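Local coordinates for acidocalcisomal pyrophosphatase (Trypanosoma brucei brucei, PDB 5C5V), which probably hydrolyses inorganic pyrophosphate in a magnesium-dependent reaction and carries an EF-hand region alongside its pyrophosphatase domain, at residues R34-N39 with S81-D86; V111-R116 with V126-D131; G192-N197 with R290-V295; I228-F233 with N265-R270. One frame throughout, in Å; residues are numbered along the deposited sequence.

The four contacts run from a helical N-terminal region into the catalytic core. Contact 1, between helices 26-36 and 73-87, closes first along the chain; its centre lies about 37 Å from that of contact 2 and about 60 Å from that of contact 3. Contact 2 joins a three-stranded antiparallel beta sheet to the short helix 128-131. Contacts 3 and 4 both belong to the pyrophosphatase domain, with centres about 18 Å apart, and contact 4 is nested in the loop that contact 3 closes. Asn-197 probably joins them through hydrogen bonds to Thr-231 and Phe-233. Contacts 1 and 2 touch the second subunit, while 3 and 4 both touch the third, so each also belongs to the assembly.

Contact 1: R34-N39 with S81-D86; sequences RYLGRN and SMVSAD
Met-82 reaches from helix 73-87 across to Tyr-35, and its path illustrates how one flexible thioether can meet a polar edge at its root and an aromatic face at its tip. CB lies 3.5 Å from Asn-39 OD1, at the outer margin of the contact. CG, set anti to the backbone N (chi1 170°), carries the chain inward between that amide oxygen and the phenol. The sulfur comes next: SD is 3.8 Å from Tyr-35 CE1, in a Met-aromatic approach oblique to the ring, and 4.0 Å from Arg-38 CB, whose guanidinium turns an edge to it. A bend at the last torsion (chi3 51°) then folds CE over the middle of the Tyr-35 ring, 4.1 Å from its centroid and almost on the ring normal, a CH-pi contact. The same bend brings Met-82 CE to 3.0 Å from Tyr-35 O, a tight approach to the backbone of that residue.

The hydroxyl of the ring is held separately. Tyr-35 OH donates to Asp-86 OD2 over 3.0 Å, using the anti lone pair of that oxygen, and ring and carboxylate are only 29° from coplanar. The same OD2 forms a salt bridge with Lys-338 of the second subunit, so two partners hold one carboxylate oxygen. Deeper in, Leu-36 CD2 meets Val-83 CG2 at 3.6 Å, and Val-83 also packs on helix 3-14.

The contact therefore ties the end of helix 26-36 to helix 73-87 mainly through side chains, an arrangement consistent with the helical bundle of an EF-hand region.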
# COMPACT_ATOMS: atom_id res chain seq x y z
N ARG A 34 -20.27 45.99 19.13
CA ARG A 34 -21.11 46.19 17.96
C ARG A 34 -21.80 44.87 17.54
O ARG A 34 -22.90 44.89 17.01
CB ARG A 34 -20.28 46.74 16.79
CG ARG A 34 -21.10 47.12 15.57
N TYR A 35 -21.15 43.74 17.79
CA TYR A 35 -21.72 42.45 17.42
C TYR A 35 -22.76 41.97 18.44
O TYR A 35 -23.88 41.62 18.08
CB TYR A 35 -20.63 41.40 17.24
CG TYR A 35 -21.14 39.98 17.12
CD1 TYR A 35 -21.83 39.57 15.98
CD2 TYR A 35 -20.94 39.06 18.13
CE1 TYR A 35 -22.30 38.27 15.86
CE2 TYR A 35 -21.40 37.76 18.02
CZ TYR A 35 -22.08 37.38 16.88
OH TYR A 35 -22.55 36.08 16.77
N LEU A 36 -22.38 41.93 19.72
CA LEU A 36 -23.28 41.49 20.78
C LEU A 36 -24.52 42.39 20.84
O LEU A 36 -25.62 41.94 21.14
CB LEU A 36 -22.56 41.49 22.12
CG LEU A 36 -21.54 40.35 22.28
CD1 LEU A 36 -20.79 40.51 23.57
CD2 LEU A 36 -22.24 39.00 22.23
N GLY A 37 -24.29 43.65 20.51
CA GLY A 37 -25.28 44.71 20.55
C GLY A 37 -26.19 44.80 19.34
O GLY A 37 -27.08 45.64 19.28
N ARG A 38 -25.97 43.92 18.38
CA ARG A 38 -26.73 43.95 17.13
C ARG A 38 -28.24 43.81 17.32
O ARG A 38 -29.02 44.35 16.55
CB ARG A 38 -26.21 42.84 16.20
CG ARG A 38 -26.68 42.95 14.76
CD ARG A 38 -26.06 41.85 13.88
NE ARG A 38 -24.62 42.02 13.71
CZ ARG A 38 -24.04 42.61 12.66
NH1 ARG A 38 -24.79 43.08 11.67
NH2 ARG A 38 -22.72 42.72 12.61
N ASN A 39 -28.67 43.12 18.37
CA ASN A 39 -30.10 43.00 18.59
C ASN A 39 -30.51 43.89 19.74
O ASN A 39 -31.44 43.58 20.48
CB ASN A 39 -30.47 41.55 18.85
CG ASN A 39 -30.28 40.69 17.63
OD1 ASN A 39 -29.47 39.75 17.61
ND2 ASN A 39 -31.02 41.02 16.57
N SER A 81 -29.16 34.53 21.73
CA SER A 81 -29.82 33.72 20.71
C SER A 81 -29.08 33.88 19.39
O SER A 81 -28.96 32.93 18.62
CB SER A 81 -31.29 34.11 20.56
OG SER A 81 -31.89 33.31 19.56
N MET A 82 -28.59 35.09 19.12
CA MET A 82 -27.77 35.33 17.94
C MET A 82 -26.43 34.62 18.06
O MET A 82 -26.03 33.89 17.16
CB MET A 82 -27.55 36.83 17.71
CG MET A 82 -26.51 37.13 16.63
SD MET A 82 -25.96 38.85 16.59
CE MET A 82 -25.50 39.14 18.30
N VAL A 83 -25.78 34.80 19.20
CA VAL A 83 -24.50 34.17 19.48
C VAL A 83 -24.58 32.67 19.29
O VAL A 83 -23.73 32.06 18.63
CB VAL A 83 -24.02 34.46 20.92
CG1 VAL A 83 -22.78 33.65 21.24
CG2 VAL A 83 -23.78 35.94 21.12
N SER A 84 -25.64 32.08 19.85
CA SER A 84 -25.82 30.63 19.81
C SER A 84 -25.97 30.13 18.38
O SER A 84 -25.45 29.09 18.03
CB SER A 84 -27.03 30.22 20.64
OG SER A 84 -27.01 28.83 20.89
N ALA A 85 -26.69 30.88 17.56
CA ALA A 85 -26.89 30.50 16.16
C ALA A 85 -25.57 30.50 15.38
O ALA A 85 -25.33 29.65 14.52
CB ALA A 85 -27.89 31.44 15.50
N ASP A 86 -24.71 31.48 15.68
CA ASP A 86 -23.48 31.66 14.94
C ASP A 86 -22.33 30.79 15.45
O ASP A 86 -21.48 30.38 14.68
CB ASP A 86 -23.06 33.14 14.99
CG ASP A 86 -23.92 34.00 14.10
OD1 ASP A 86 -24.47 33.46 13.12
OD2 ASP A 86 -24.02 35.22 14.36

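Contact 2: V111-R116 with V126-D131; sequences VLYFFR and VSPWHD
Val-126 wedges its two methyl groups against Phe-115, and this is the compact part of a contact whose other margin is bridged by water. CG1 sits over one face of the Phe-115 ring, displaced toward the rim, 3.6 Å from CG; CG2 of the same valine reaches CE1 at 3.7 Å. Both methyls can touch one ring because chi1 (-57°) places CG1 beside the backbone N and CG2 between N and the carbonyl carbon. At the far end of the ring, Asp-131 O lies near its plane, 3.6 Å from CZ. A second CH-pi contact repeats the theme: Pro-128 CB rests over the centre of the Tyr-113 ring, 3.8 Å from the centroid, the two side chains crossing at about a right angle. The hydroxyl of that tyrosine is hydrogen-bonded to Gly-236 O.

The backbones are joined more sparsely. Val-126 N gives a nearly straight bond (173°) to Tyr-113 O at 2.9 Å, although it arrives from above the carbonyl plane. The return bond is replaced by a water, which accepts from Tyr-113 N and donates to Val-126 O at 2.8 Å.

Beyond Val-126 the chain turns into a short, weakly bonded helix at about 128-131. Ser-127 OG, its N-cap, accepts from His-130 N and, weakly, from Trp-129 N, while Ser-127 N is held by Asp-131 OD2. The ensemble is that of an antiparallel meander, its last strand, 123-126, bridged by water at its end and followed through Ser-127 by a short serine-capped helical turn.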
# COMPACT_ATOMS: atom_id res chain seq x y z
N VAL A 111 -14.79 -4.47 30.38
CA VAL A 111 -14.48 -3.28 29.61
C VAL A 111 -15.74 -2.43 29.47
O VAL A 111 -16.70 -2.84 28.81
CB VAL A 111 -13.92 -3.60 28.22
CG1 VAL A 111 -13.55 -2.31 27.52
CG2 VAL A 111 -12.72 -4.54 28.32
N LEU A 112 -15.73 -1.26 30.09
CA LEU A 112 -16.89 -0.38 30.12
C LEU A 112 -16.75 0.74 29.12
O LEU A 112 -15.64 1.21 28.85
CB LEU A 112 -17.09 0.20 31.53
CG LEU A 112 -17.60 -0.76 32.61
CD1 LEU A 112 -16.60 -1.88 32.81
CD2 LEU A 112 -17.89 -0.02 33.93
N TYR A 113 -17.89 1.18 28.59
CA TYR A 113 -17.95 2.25 27.61
C TYR A 113 -18.70 3.47 28.13
O TYR A 113 -19.71 3.34 28.83
CB TYR A 113 -18.59 1.77 26.32
CG TYR A 113 -17.75 0.75 25.57
CD1 TYR A 113 -17.06 1.10 24.41
CD2 TYR A 113 -17.66 -0.56 26.02
CE1 TYR A 113 -16.28 0.15 23.73
CE2 TYR A 113 -16.90 -1.49 25.36
CZ TYR A 113 -16.21 -1.13 24.21
OH TYR A 113 -15.47 -2.09 23.58
N PHE A 114 -18.21 4.65 27.78
CA PHE A 114 -18.85 5.89 28.15
C PHE A 114 -18.94 6.84 26.97
O PHE A 114 -18.24 6.69 25.98
CB PHE A 114 -18.08 6.57 29.28
CG PHE A 114 -17.99 5.74 30.52
CD1 PHE A 114 -18.82 6.00 31.60
CD2 PHE A 114 -17.05 4.71 30.62
CE1 PHE A 114 -18.74 5.24 32.75
CE2 PHE A 114 -16.96 3.96 31.77
CZ PHE A 114 -17.82 4.22 32.84
N PHE A 115 -19.81 7.83 27.11
CA PHE A 115 -19.81 8.98 26.22
C PHE A 115 -19.34 10.17 27.03
O PHE A 115 -19.79 10.38 28.15
CB PHE A 115 -21.19 9.27 25.64
CG PHE A 115 -21.54 8.43 24.46
CD1 PHE A 115 -20.72 7.39 24.07
CD2 PHE A 115 -22.69 8.67 23.73
CE1 PHE A 115 -21.04 6.62 22.98
CE2 PHE A 115 -23.01 7.89 22.64
CZ PHE A 115 -22.18 6.87 22.27
N ARG A 116 -18.42 10.93 26.45
CA ARG A 116 -18.09 12.24 26.98
C ARG A 116 -18.59 13.24 25.96
O ARG A 116 -18.06 13.31 24.85
CB ARG A 116 -16.60 12.41 27.18
CG ARG A 116 -16.17 13.76 27.74
CD ARG A 116 -14.67 13.71 27.80
NE ARG A 116 -14.24 12.71 28.76
CZ ARG A 116 -13.04 12.15 28.75
NH1 ARG A 116 -12.18 12.48 27.79
NH2 ARG A 116 -12.71 11.23 29.65
N VAL A 126 -22.54 4.06 28.55
CA VAL A 126 -23.35 3.63 27.42
C VAL A 126 -23.10 2.16 27.11
O VAL A 126 -22.19 1.53 27.67
CB VAL A 126 -23.06 4.44 26.14
CG1 VAL A 126 -23.26 5.93 26.40
CG2 VAL A 126 -21.65 4.18 25.64
N SER A 127 -23.91 1.61 26.21
CA SER A 127 -23.73 0.23 25.80
C SER A 127 -23.02 0.16 24.45
O SER A 127 -23.46 0.78 23.50
CB SER A 127 -25.08 -0.48 25.71
OG SER A 127 -24.92 -1.71 25.02
N PRO A 128 -21.92 -0.60 24.38
CA PRO A 128 -21.24 -0.74 23.08
C PRO A 128 -22.18 -1.37 22.06
O PRO A 128 -22.11 -1.09 20.87
CB PRO A 128 -20.08 -1.68 23.40
CG PRO A 128 -20.54 -2.46 24.56
CD PRO A 128 -21.33 -1.48 25.39
N TRP A 129 -23.07 -2.22 22.53
CA TRP A 129 -24.08 -2.86 21.70
C TRP A 129 -25.15 -1.88 21.20
O TRP A 129 -25.41 -1.79 20.00
CB TRP A 129 -24.73 -3.99 22.49
CG TRP A 129 -25.66 -4.87 21.73
CD1 TRP A 129 -25.81 -4.95 20.38
CD2 TRP A 129 -26.59 -5.80 22.30
NE1 TRP A 129 -26.76 -5.89 20.06
CE2 TRP A 129 -27.27 -6.42 21.22
CE3 TRP A 129 -26.92 -6.18 23.60
CZ2 TRP A 129 -28.26 -7.38 21.41
CZ3 TRP A 129 -27.90 -7.13 23.79
CH2 TRP A 129 -28.55 -7.73 22.70
N HIS A 130 -25.76 -1.13 22.11
CA HIS A 130 -26.90 -0.31 21.70
C HIS A 130 -26.53 1.09 21.26
O HIS A 130 -27.20 1.66 20.42
CB HIS A 130 -27.93 -0.23 22.83
CG HIS A 130 -28.34 -1.57 23.35
ND1 HIS A 130 -28.79 -2.58 22.53
CD2 HIS A 130 -28.35 -2.07 24.61
CE1 HIS A 130 -29.06 -3.65 23.26
NE2 HIS A 130 -28.80 -3.37 24.52
N ASP A 131 -25.47 1.65 21.82
CA ASP A 131 -25.25 3.08 21.66
C ASP A 131 -24.19 3.47 20.63
O ASP A 131 -24.14 4.63 20.22
CB ASP A 131 -24.91 3.67 23.02
CG ASP A 131 -26.07 3.57 23.98
OD1 ASP A 131 -27.16 4.05 23.62
OD2 ASP A 131 -25.90 2.96 25.06
O HOH W 1 -20.49 -0.15 29.16

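Contact 3: G192-N197 with R290-V295; sequences GDMMWN and REWFRV
Two successive methionines, Met-194 and Met-195, bring their terminal methyls to the same side of a single indole, that of Trp-292, one at each end of the ring system. Met-194 CE lies over the face of the six-membered ring, 3.6 Å from CZ3, with its sulfur farther out above that face, 4.9 Å from the centroid. The side chain is bent and crosses the tryptophan at about a right angle. Met-195 CE comes obliquely to the pyrrole end, 3.8 Å from CD1. The rim of the indole meets backbone instead: Gly-192 O lies in the ring plane, 3.9 Å from CZ2.

In the fold, a loop leading into strand 197-200 is thereby docked on helix 285-295, beside the active centre of a family I pyrophosphatase. Trp-292 stacks with Tyr-296, which lines the imidodiphosphate pocket, and the Phe-293 side chain is about 6 Å from that ligand. Such second-shell packing may help position the pocket wall. The third subunit also reaches this corner, its Trp-161 packing on Met-195 and its Asp-193 on Trp-292.

On another side of the helix, Arg-294 clasps Glu-291 side-on, NE to OE1 at 3.0 Å and NH2 to OE2. Met-194 CE has one further neighbour, Phe-293 CZ, at 3.9 Å, which it approaches obliquely to the ring.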
# COMPACT_ATOMS: atom_id res chain seq x y z
N GLY A 192 -6.66 -22.93 18.91
CA GLY A 192 -5.53 -22.09 18.54
C GLY A 192 -5.91 -20.63 18.68
O GLY A 192 -6.99 -20.30 19.19
N ASP A 193 -5.05 -19.74 18.20
CA ASP A 193 -5.37 -18.33 18.22
C ASP A 193 -6.32 -17.95 17.09
O ASP A 193 -6.34 -18.58 16.02
CB ASP A 193 -4.09 -17.49 18.13
CG ASP A 193 -3.18 -17.69 19.32
OD1 ASP A 193 -3.54 -17.20 20.41
OD2 ASP A 193 -2.13 -18.35 19.18
N MET A 194 -7.12 -16.93 17.37
CA MET A 194 -7.91 -16.23 16.38
C MET A 194 -6.90 -15.44 15.56
O MET A 194 -6.10 -14.71 16.12
CB MET A 194 -8.96 -15.32 17.05
CG MET A 194 -9.72 -14.37 16.13
SD MET A 194 -10.65 -15.23 14.85
CE MET A 194 -11.80 -16.17 15.87
N MET A 195 -6.94 -15.60 14.24
CA MET A 195 -5.86 -15.12 13.40
C MET A 195 -6.25 -13.86 12.64
O MET A 195 -5.50 -13.39 11.78
CB MET A 195 -5.44 -16.23 12.43
CG MET A 195 -5.08 -17.50 13.19
SD MET A 195 -4.50 -18.88 12.19
CE MET A 195 -6.00 -19.26 11.27
N TRP A 196 -7.42 -13.34 12.98
CA TRP A 196 -7.90 -12.05 12.49
C TRP A 196 -8.60 -11.36 13.65
O TRP A 196 -8.96 -12.01 14.64
CB TRP A 196 -8.85 -12.23 11.31
CG TRP A 196 -8.29 -13.14 10.27
CD1 TRP A 196 -7.56 -12.78 9.19
CD2 TRP A 196 -8.40 -14.57 10.23
NE1 TRP A 196 -7.19 -13.89 8.47
CE2 TRP A 196 -7.70 -15.00 9.09
CE3 TRP A 196 -9.02 -15.51 11.05
CZ2 TRP A 196 -7.61 -16.35 8.74
CZ3 TRP A 196 -8.92 -16.85 10.71
CH2 TRP A 196 -8.22 -17.26 9.56
N ASN A 197 -8.78 -10.04 13.55
CA ASN A 197 -9.55 -9.33 14.54
C ASN A 197 -10.97 -9.83 14.49
O ASN A 197 -11.60 -9.80 13.44
CB ASN A 197 -9.52 -7.82 14.29
CG ASN A 197 -8.14 -7.24 14.42
OD1 ASN A 197 -7.49 -7.40 15.44
ND2 ASN A 197 -7.70 -6.54 13.39
N ARG A 290 -13.03 -20.18 7.01
CA ARG A 290 -14.08 -21.19 6.97
C ARG A 290 -13.67 -22.42 7.77
O ARG A 290 -14.46 -22.96 8.55
CB ARG A 290 -14.43 -21.58 5.54
CG ARG A 290 -15.49 -22.69 5.40
CD ARG A 290 -15.99 -22.83 3.95
NE ARG A 290 -14.85 -22.69 3.06
CZ ARG A 290 -14.82 -21.95 1.96
NH1 ARG A 290 -15.90 -21.30 1.55
NH2 ARG A 290 -13.71 -21.88 1.26
N GLU A 291 -12.42 -22.85 7.59
CA GLU A 291 -11.93 -24.06 8.25
C GLU A 291 -11.77 -23.89 9.76
O GLU A 291 -12.16 -24.76 10.53
CB GLU A 291 -10.59 -24.49 7.63
CG GLU A 291 -9.96 -25.70 8.31
CD GLU A 291 -10.69 -27.01 8.07
OE1 GLU A 291 -11.65 -27.06 7.26
OE2 GLU A 291 -10.30 -28.02 8.70
N TRP A 292 -11.19 -22.77 10.17
CA TRP A 292 -11.05 -22.47 11.59
C TRP A 292 -12.44 -22.52 12.29
O TRP A 292 -12.61 -23.17 13.33
CB TRP A 292 -10.41 -21.10 11.76
CG TRP A 292 -9.84 -20.88 13.13
CD1 TRP A 292 -8.53 -21.04 13.52
CD2 TRP A 292 -10.56 -20.46 14.30
NE1 TRP A 292 -8.41 -20.74 14.86
CE2 TRP A 292 -9.63 -20.38 15.36
CE3 TRP A 292 -11.90 -20.15 14.55
CZ2 TRP A 292 -10.00 -20.01 16.65
CZ3 TRP A 292 -12.26 -19.78 15.83
CH2 TRP A 292 -11.32 -19.72 16.86
N PHE A 293 -13.44 -21.86 11.71
CA PHE A 293 -14.77 -21.85 12.32
C PHE A 293 -15.46 -23.19 12.18
O PHE A 293 -16.33 -23.53 12.99
CB PHE A 293 -15.64 -20.74 11.75
CG PHE A 293 -15.34 -19.39 12.33
CD1 PHE A 293 -15.48 -19.16 13.69
CD2 PHE A 293 -14.90 -18.35 11.52
CE1 PHE A 293 -15.19 -17.93 14.25
CE2 PHE A 293 -14.60 -17.12 12.07
CZ PHE A 293 -14.74 -16.91 13.44
N ARG A 294 -15.07 -23.97 11.17
CA ARG A 294 -15.66 -25.28 10.98
C ARG A 294 -15.27 -26.21 12.13
O ARG A 294 -16.13 -26.89 12.69
CB ARG A 294 -15.22 -25.92 9.65
CG ARG A 294 -15.91 -27.27 9.38
CD ARG A 294 -15.43 -27.95 8.10
NE ARG A 294 -14.08 -28.47 8.24
CZ ARG A 294 -13.80 -29.69 8.70
NH1 ARG A 294 -14.78 -30.52 9.05
NH2 ARG A 294 -12.54 -30.08 8.80
N VAL A 295 -14.00 -26.19 12.51
CA VAL A 295 -13.47 -27.22 13.41
C VAL A 295 -13.14 -26.78 14.83
O VAL A 295 -12.86 -27.63 15.67
CB VAL A 295 -12.17 -27.85 12.83
CG1 VAL A 295 -12.37 -28.31 11.40
CG2 VAL A 295 -11.00 -26.86 12.91

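Contact 4: I228-F233 with N265-R270; sequences IGMTQF and NDPICR
Asp-266 and Met-230 make a loop-to-loop contact in the pyrophosphatase core, where the chain leaving strand 224-227 passes the turn that follows the parallel strand 254-263. The motif on the second side is an Asx turn coupled to a type I beta turn: Asp-266 OD2 accepts from Ile-268 N at 3.1 Å, and Asp-266 O from Cys-269 N at 3.2 Å. The carboxylate is shared between the two loops. Its other oxygen, OD1, receives Met-230 N at 2.8 Å, with the N-H pointing almost straight at it (165°) and nearly in line with the C-O bond. One oxygen is therefore spent on its own turn and one on the neighbouring loop, which should limit rotation of the group.

With chi1 at -164°, the carboxylate swings across to the opposing backbone, close enough for OD1 to lie 3.3 Å from Gly-229 CA, where no side chain intervenes. Lys-160 binds the carbonyl of the same glycine through its NZ.

Other subunits close in on this region. Met-230 packs on Leu-282 of the third subunit and Pro-267 on Phe-271 of the second, placing the paired loops among the interfaces of the tetramer. Beyond CG the Met-230 chain is extended, and its terminal methyl abuts the proline, with Met-230 CE 3.4 Å from Pro-267 CG.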
# COMPACT_ATOMS: atom_id res chain seq x y z
N ILE A 228 -10.07 -8.60 8.40
CA ILE A 228 -8.93 -9.34 7.84
C ILE A 228 -7.71 -8.47 7.54
O ILE A 228 -6.77 -8.92 6.92
CB ILE A 228 -9.32 -10.06 6.54
CG1 ILE A 228 -9.68 -9.05 5.46
CG2 ILE A 228 -10.48 -11.02 6.79
CD1 ILE A 228 -10.23 -9.67 4.19
N GLY A 229 -7.73 -7.22 8.00
CA GLY A 229 -6.61 -6.33 7.77
C GLY A 229 -5.36 -6.80 8.49
O GLY A 229 -5.38 -7.81 9.21
N MET A 230 -4.26 -6.08 8.29
CA MET A 230 -2.97 -6.52 8.82
C MET A 230 -2.70 -6.01 10.23
O MET A 230 -1.79 -6.50 10.89
CB MET A 230 -1.85 -6.09 7.88
CG MET A 230 -1.57 -4.61 7.96
SD MET A 230 -0.45 -4.04 6.67
CE MET A 230 -0.27 -2.34 7.27
N THR A 231 -3.49 -5.04 10.69
CA THR A 231 -3.26 -4.39 11.98
C THR A 231 -4.02 -5.09 13.11
O THR A 231 -5.21 -5.36 12.97
CB THR A 231 -3.69 -2.91 11.98
OG1 THR A 231 -3.16 -2.25 10.83
CG2 THR A 231 -3.21 -2.21 13.23
N GLN A 232 -3.32 -5.40 14.20
CA GLN A 232 -3.95 -5.96 15.39
C GLN A 232 -4.65 -4.85 16.17
O GLN A 232 -4.05 -3.81 16.45
CB GLN A 232 -2.91 -6.63 16.28
CG GLN A 232 -3.48 -7.26 17.52
CD GLN A 232 -2.43 -7.51 18.58
OE1 GLN A 232 -1.74 -6.59 19.02
NE2 GLN A 232 -2.29 -8.77 18.98
N PHE A 233 -5.90 -5.08 16.56
CA PHE A 233 -6.65 -4.10 17.35
C PHE A 233 -6.53 -4.41 18.84
O PHE A 233 -6.11 -5.50 19.23
CB PHE A 233 -8.12 -4.09 16.95
CG PHE A 233 -8.37 -3.62 15.54
CD1 PHE A 233 -7.50 -2.74 14.92
CD2 PHE A 233 -9.49 -4.04 14.86
CE1 PHE A 233 -7.74 -2.31 13.61
CE2 PHE A 233 -9.73 -3.61 13.57
CZ PHE A 233 -8.85 -2.74 12.95
N ASN A 265 -8.78 1.62 7.35
CA ASN A 265 -7.42 2.11 7.54
C ASN A 265 -6.32 1.20 7.01
O ASN A 265 -5.14 1.55 7.05
CB ASN A 265 -7.16 2.36 9.02
CG ASN A 265 -7.67 3.69 9.45
OD1 ASN A 265 -7.68 4.63 8.65
ND2 ASN A 265 -8.13 3.79 10.71
N ASP A 266 -6.70 0.02 6.53
CA ASP A 266 -5.73 -0.90 5.96
C ASP A 266 -5.27 -0.38 4.59
O ASP A 266 -6.07 0.19 3.84
CB ASP A 266 -6.30 -2.32 5.82
CG ASP A 266 -5.22 -3.37 5.60
OD1 ASP A 266 -4.73 -3.95 6.60
OD2 ASP A 266 -4.84 -3.64 4.44
N PRO A 267 -3.98 -0.57 4.29
CA PRO A 267 -3.33 -0.15 3.04
C PRO A 267 -3.97 -0.74 1.79
O PRO A 267 -3.87 -0.13 0.73
CB PRO A 267 -1.89 -0.66 3.20
CG PRO A 267 -1.67 -0.66 4.69
CD PRO A 267 -3.00 -1.10 5.26
N ILE A 268 -4.61 -1.90 1.89
CA ILE A 268 -5.23 -2.50 0.72
C ILE A 268 -6.75 -2.43 0.70
O ILE A 268 -7.38 -3.18 -0.05
CB ILE A 268 -4.85 -3.99 0.57
CG1 ILE A 268 -5.46 -4.83 1.69
CG2 ILE A 268 -3.32 -4.14 0.52
CD1 ILE A 268 -5.40 -6.32 1.42
N CYS A 269 -7.34 -1.56 1.52
CA CYS A 269 -8.80 -1.42 1.56
C CYS A 269 -9.37 -0.96 0.22
O CYS A 269 -10.38 -1.49 -0.24
CB CYS A 269 -9.23 -0.44 2.66
SG CYS A 269 -11.05 -0.41 2.93
N ARG A 270 -8.71 0.02 -0.40
CA ARG A 270 -9.09 0.54 -1.72
C ARG A 270 -9.26 -0.57 -2.76
O ARG A 270 -10.12 -0.49 -3.63
CB ARG A 270 -8.03 1.53 -2.24
CG ARG A 270 -8.09 2.94 -1.69
CD ARG A 270 -9.31 3.72 -2.22